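Local structure of 3-hydroxyadipyl-CoA dehydrogenase (Escherichia coli, 3MOG) at residues Lys367-Leu372 against Lys377-Ile382. The protein oxidises (3S)-3-hydroxyadipyl-CoA to 3-oxoadipyl-CoA with NAD+ as hydride acceptor, a step in the breakdown of phenylacetate. Residues are numbered along the deposited sequence; the frame is centred on the assembly and turned at random.
Sequences KAIYYL and KTVLQI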
ATOM      1  N   LYS C 367      27.773  15.111  32.766  1.00 54.02           N
ATOM      2  CA  LYS C 367      27.000  16.026  33.640  1.00 65.97           C
ATOM      3  C   LYS C 367      25.504  15.667  33.701  1.00 68.85           C
ATOM      4  O   LYS C 367      24.910  15.620  34.790  1.00 71.77           O
ATOM      5  CB  LYS C 367      27.154  17.489  33.207  1.00 62.79           C
ATOM      6  CG  LYS C 367      28.494  18.118  33.543  1.00 76.91           C
ATOM      7  CD  LYS C 367      28.588  19.531  32.974  1.00 86.53           C
ATOM      8  CE  LYS C 367      29.931  20.177  33.295  1.00 87.97           C
ATOM      9  NZ  LYS C 367      29.955  21.618  32.899  1.00 87.44           N
ATOM     10  N   ALA C 368      24.916  15.410  32.528  1.00 66.97           N
ATOM     11  CA  ALA C 368      23.510  15.025  32.416  1.00 63.74           C
ATOM     12  C   ALA C 368      23.241  13.645  33.012  1.00 61.38           C
ATOM     13  O   ALA C 368      22.218  13.452  33.665  1.00 58.02           O
ATOM     14  CB  ALA C 368      23.053  15.084  30.965  1.00 63.92           C
ATOM     15  N   ILE C 369      24.162  12.700  32.798  1.00 59.68           N
ATOM     16  CA  ILE C 369      24.017  11.344  33.349  1.00 61.11           C
ATOM     17  C   ILE C 369      24.063  11.397  34.880  1.00 62.55           C
ATOM     18  O   ILE C 369      23.244  10.749  35.549  1.00 64.14           O
ATOM     19  CB  ILE C 369      25.094  10.353  32.793  1.00 60.35           C
ATOM     20  CG1 ILE C 369      24.912  10.148  31.288  1.00 57.26           C
ATOM     21  CG2 ILE C 369      25.043   8.994  33.521  1.00 53.20           C
ATOM     22  CD1 ILE C 369      26.029   9.352  30.604  1.00 62.08           C
ATOM     23  N   TYR C 370      25.005  12.186  35.411  1.00 56.53           N
ATOM     24  CA  TYR C 370      25.157  12.377  36.855  1.00 64.47           C
ATOM     25  C   TYR C 370      23.865  12.918  37.467  1.00 63.30           C
ATOM     26  O   TYR C 370      23.329  12.329  38.402  1.00 64.55           O
ATOM     27  CB  TYR C 370      26.345  13.308  37.197  1.00 65.42           C
ATOM     28  CG  TYR C 370      26.465  13.615  38.690  1.00 73.45           C
ATOM     29  CD1 TYR C 370      27.106  12.723  39.563  1.00 78.40           C
ATOM     30  CD2 TYR C 370      25.919  14.784  39.231  1.00 78.70           C
ATOM     31  CE1 TYR C 370      27.199  12.990  40.936  1.00 80.94           C
ATOM     32  CE2 TYR C 370      25.999  15.058  40.598  1.00 87.47           C
ATOM     33  CZ  TYR C 370      26.642  14.161  41.444  1.00 90.43           C
ATOM     34  OH  TYR C 370      26.722  14.444  42.791  1.00 91.40           O
ATOM     35  N   TYR C 371      23.381  14.033  36.926  1.00 62.48           N
ATOM     36  CA  TYR C 371      22.146  14.663  37.390  1.00 67.42           C
ATOM     37  C   TYR C 371      20.987  13.680  37.514  1.00 68.61           C
ATOM     38  O   TYR C 371      20.250  13.704  38.506  1.00 69.64           O
ATOM     39  CB  TYR C 371      21.748  15.820  36.466  1.00 65.63           C
ATOM     40  CG  TYR C 371      20.377  16.378  36.769  1.00 71.99           C
ATOM     41  CD1 TYR C 371      19.291  16.135  35.912  1.00 70.81           C
ATOM     42  CD2 TYR C 371      20.152  17.128  37.926  1.00 73.81           C
ATOM     43  CE1 TYR C 371      18.025  16.636  36.198  1.00 69.38           C
ATOM     44  CE2 TYR C 371      18.891  17.630  38.224  1.00 69.91           C
ATOM     45  CZ  TYR C 371      17.835  17.388  37.354  1.00 78.43           C
ATOM     46  OH  TYR C 371      16.591  17.890  37.650  1.00 84.92           O
ATOM     47  N   LEU C 372      20.841  12.821  36.505  1.00 63.59           N
ATOM     48  CA  LEU C 372      19.749  11.863  36.452  1.00 62.88           C
ATOM     49  C   LEU C 372      19.882  10.779  37.507  1.00 64.38           C
ATOM     50  O   LEU C 372      18.897  10.433  38.169  1.00 61.59           O
ATOM     51  CB  LEU C 372      19.652  11.239  35.055  1.00 63.74           C
ATOM     52  CG  LEU C 372      19.156  12.161  33.938  1.00 58.87           C
ATOM     53  CD1 LEU C 372      19.341  11.514  32.576  1.00 61.09           C
ATOM     54  CD2 LEU C 372      17.707  12.542  34.174  1.00 56.95           C
ATOM     55  N   LYS C 377      17.186   7.489  39.106  1.00 69.04           N
ATOM     56  CA  LYS C 377      16.944   6.842  37.827  1.00 69.35           C
ATOM     57  C   LYS C 377      18.099   5.969  37.373  1.00 68.99           C
ATOM     58  O   LYS C 377      19.265   6.270  37.651  1.00 69.28           O
ATOM     59  CB  LYS C 377      16.558   7.883  36.775  1.00 69.29           C
ATOM     60  CG  LYS C 377      15.101   8.318  36.933  1.00 73.75           C
ATOM     61  CD  LYS C 377      14.898   9.795  36.686  1.00 82.84           C
ATOM     62  CE  LYS C 377      13.540  10.235  37.231  1.00 86.33           C
ATOM     63  NZ  LYS C 377      13.378  11.717  37.236  1.00 90.87           N
ATOM     64  N   THR C 378      17.749   4.856  36.726  1.00 69.08           N
ATOM     65  CA  THR C 378      18.702   4.026  35.997  1.00 67.37           C
ATOM     66  C   THR C 378      18.783   4.556  34.566  1.00 62.53           C
ATOM     67  O   THR C 378      17.793   4.523  33.826  1.00 59.35           O
ATOM     68  CB  THR C 378      18.265   2.549  35.936  1.00 69.47           C
ATOM     69  OG1 THR C 378      17.955   2.069  37.250  1.00 70.22           O
ATOM     70  CG2 THR C 378      19.369   1.694  35.321  1.00 68.44           C
ATOM     71  N   VAL C 379      19.963   5.040  34.194  1.00 60.35           N
ATOM     72  CA  VAL C 379      20.196   5.642  32.883  1.00 59.73           C
ATOM     73  C   VAL C 379      20.724   4.621  31.877  1.00 58.70           C
ATOM     74  O   VAL C 379      21.826   4.101  32.047  1.00 61.80           O
ATOM     75  CB  VAL C 379      21.208   6.807  32.980  1.00 59.04           C
ATOM     76  CG1 VAL C 379      21.373   7.498  31.633  1.00 62.23           C
ATOM     77  CG2 VAL C 379      20.774   7.800  34.029  1.00 55.36           C
ATOM     78  N   LEU C 380      19.937   4.343  30.832  1.00 56.08           N
ATOM     79  CA  LEU C 380      20.386   3.494  29.711  1.00 52.45           C
ATOM     80  C   LEU C 380      20.645   4.340  28.482  1.00 52.33           C
ATOM     81  O   LEU C 380      19.806   5.155  28.107  1.00 59.70           O
ATOM     82  CB  LEU C 380      19.344   2.433  29.373  1.00 50.34           C
ATOM     83  CG  LEU C 380      19.032   1.359  30.407  1.00 49.22           C
ATOM     84  CD1 LEU C 380      17.793   0.617  30.008  1.00 50.41           C
ATOM     85  CD2 LEU C 380      20.191   0.388  30.554  1.00 54.24           C
ATOM     86  N   GLN C 381      21.800   4.157  27.851  1.00 54.18           N
ATOM     87  CA  GLN C 381      22.150   4.962  26.685  1.00 57.07           C
ATOM     88  C   GLN C 381      21.892   4.221  25.376  1.00 59.32           C
ATOM     89  O   GLN C 381      22.356   3.088  25.197  1.00 59.80           O
ATOM     90  CB  GLN C 381      23.604   5.433  26.756  1.00 58.13           C
ATOM     91  CG  GLN C 381      23.901   6.571  25.802  1.00 53.69           C
ATOM     92  CD  GLN C 381      25.270   7.205  26.007  1.00 65.28           C
ATOM     93  OE1 GLN C 381      26.000   6.880  26.952  1.00 65.52           O
ATOM     94  NE2 GLN C 381      25.616   8.135  25.121  1.00 56.41           N
ATOM     95  N   ILE C 382      21.155   4.866  24.464  1.00 54.39           N
ATOM     96  CA  ILE C 382      20.802   4.253  23.173  1.00 49.04           C
ATOM     97  C   ILE C 382      21.167   5.171  22.005  1.00 49.73           C
ATOM     98  O   ILE C 382      21.711   6.248  22.224  1.00 52.75           O
ATOM     99  CB  ILE C 382      19.300   3.868  23.125  1.00 49.08           C
ATOM    100  CG1 ILE C 382      18.404   5.106  23.193  1.00 41.58           C
ATOM    101  CG2 ILE C 382      18.942   2.909  24.276  1.00 49.87           C
ATOM    102  CD1 ILE C 382      16.887   4.790  23.077  1.00 44.33           C
TER
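Lys377 meets Leu372 across the short turn that carries the chain from the helix back into the sheet, at the closing corner of a beta-alpha-beta unit: strand 351-356, helix 362-373, then strand 378-381, in the reduced Rossmann-fold domain. The helix and the last strand run roughly antiparallel, 148° between their directions, with their axes 8.8 Å apart at closest. No hydrogen bond crosses between them, so the contact is one of packing. At Lys377 the backbone is closest, its CA lying 5.9 Å from the CA of Leu372. Its CB approaches the carbonyl oxygen of Leu372, CB to O 3.7 Å, while the rest of the chain bends at its second torsion (chi2 141°) and its side chain also touches Val352.

Backbone hydrogen bonds from Thr378 and Leu380 to Lys350, Val352 and Ile354, on strand 351-356 and its approach, hold the strand in the sheet. Between those two residues Val379 points at the helix, facing Ile369 and Leu372, one turn apart. With CG1 anti to the backbone N (chi1 -176°), CG2 is directed into the groove between them, 3.8 Å from CB of Leu372 and 4.1 Å from the carbonyl O of Ile369. CG1 adds a looser contact, 4.4 Å from CG2 of Ile369. Both helix residues also rest on Ile354 of the adjacent strand, and Leu372 reaches Ile344 one strand further, so this helix face spreads across three neighbouring strands, 378-381, 351-356 and 341-345.

Gln381, at the exposed margin, extends its chain back toward the helix, and there the amide oxygen OE1 ends 4.4 Å from the CD1 methyl of Ile369.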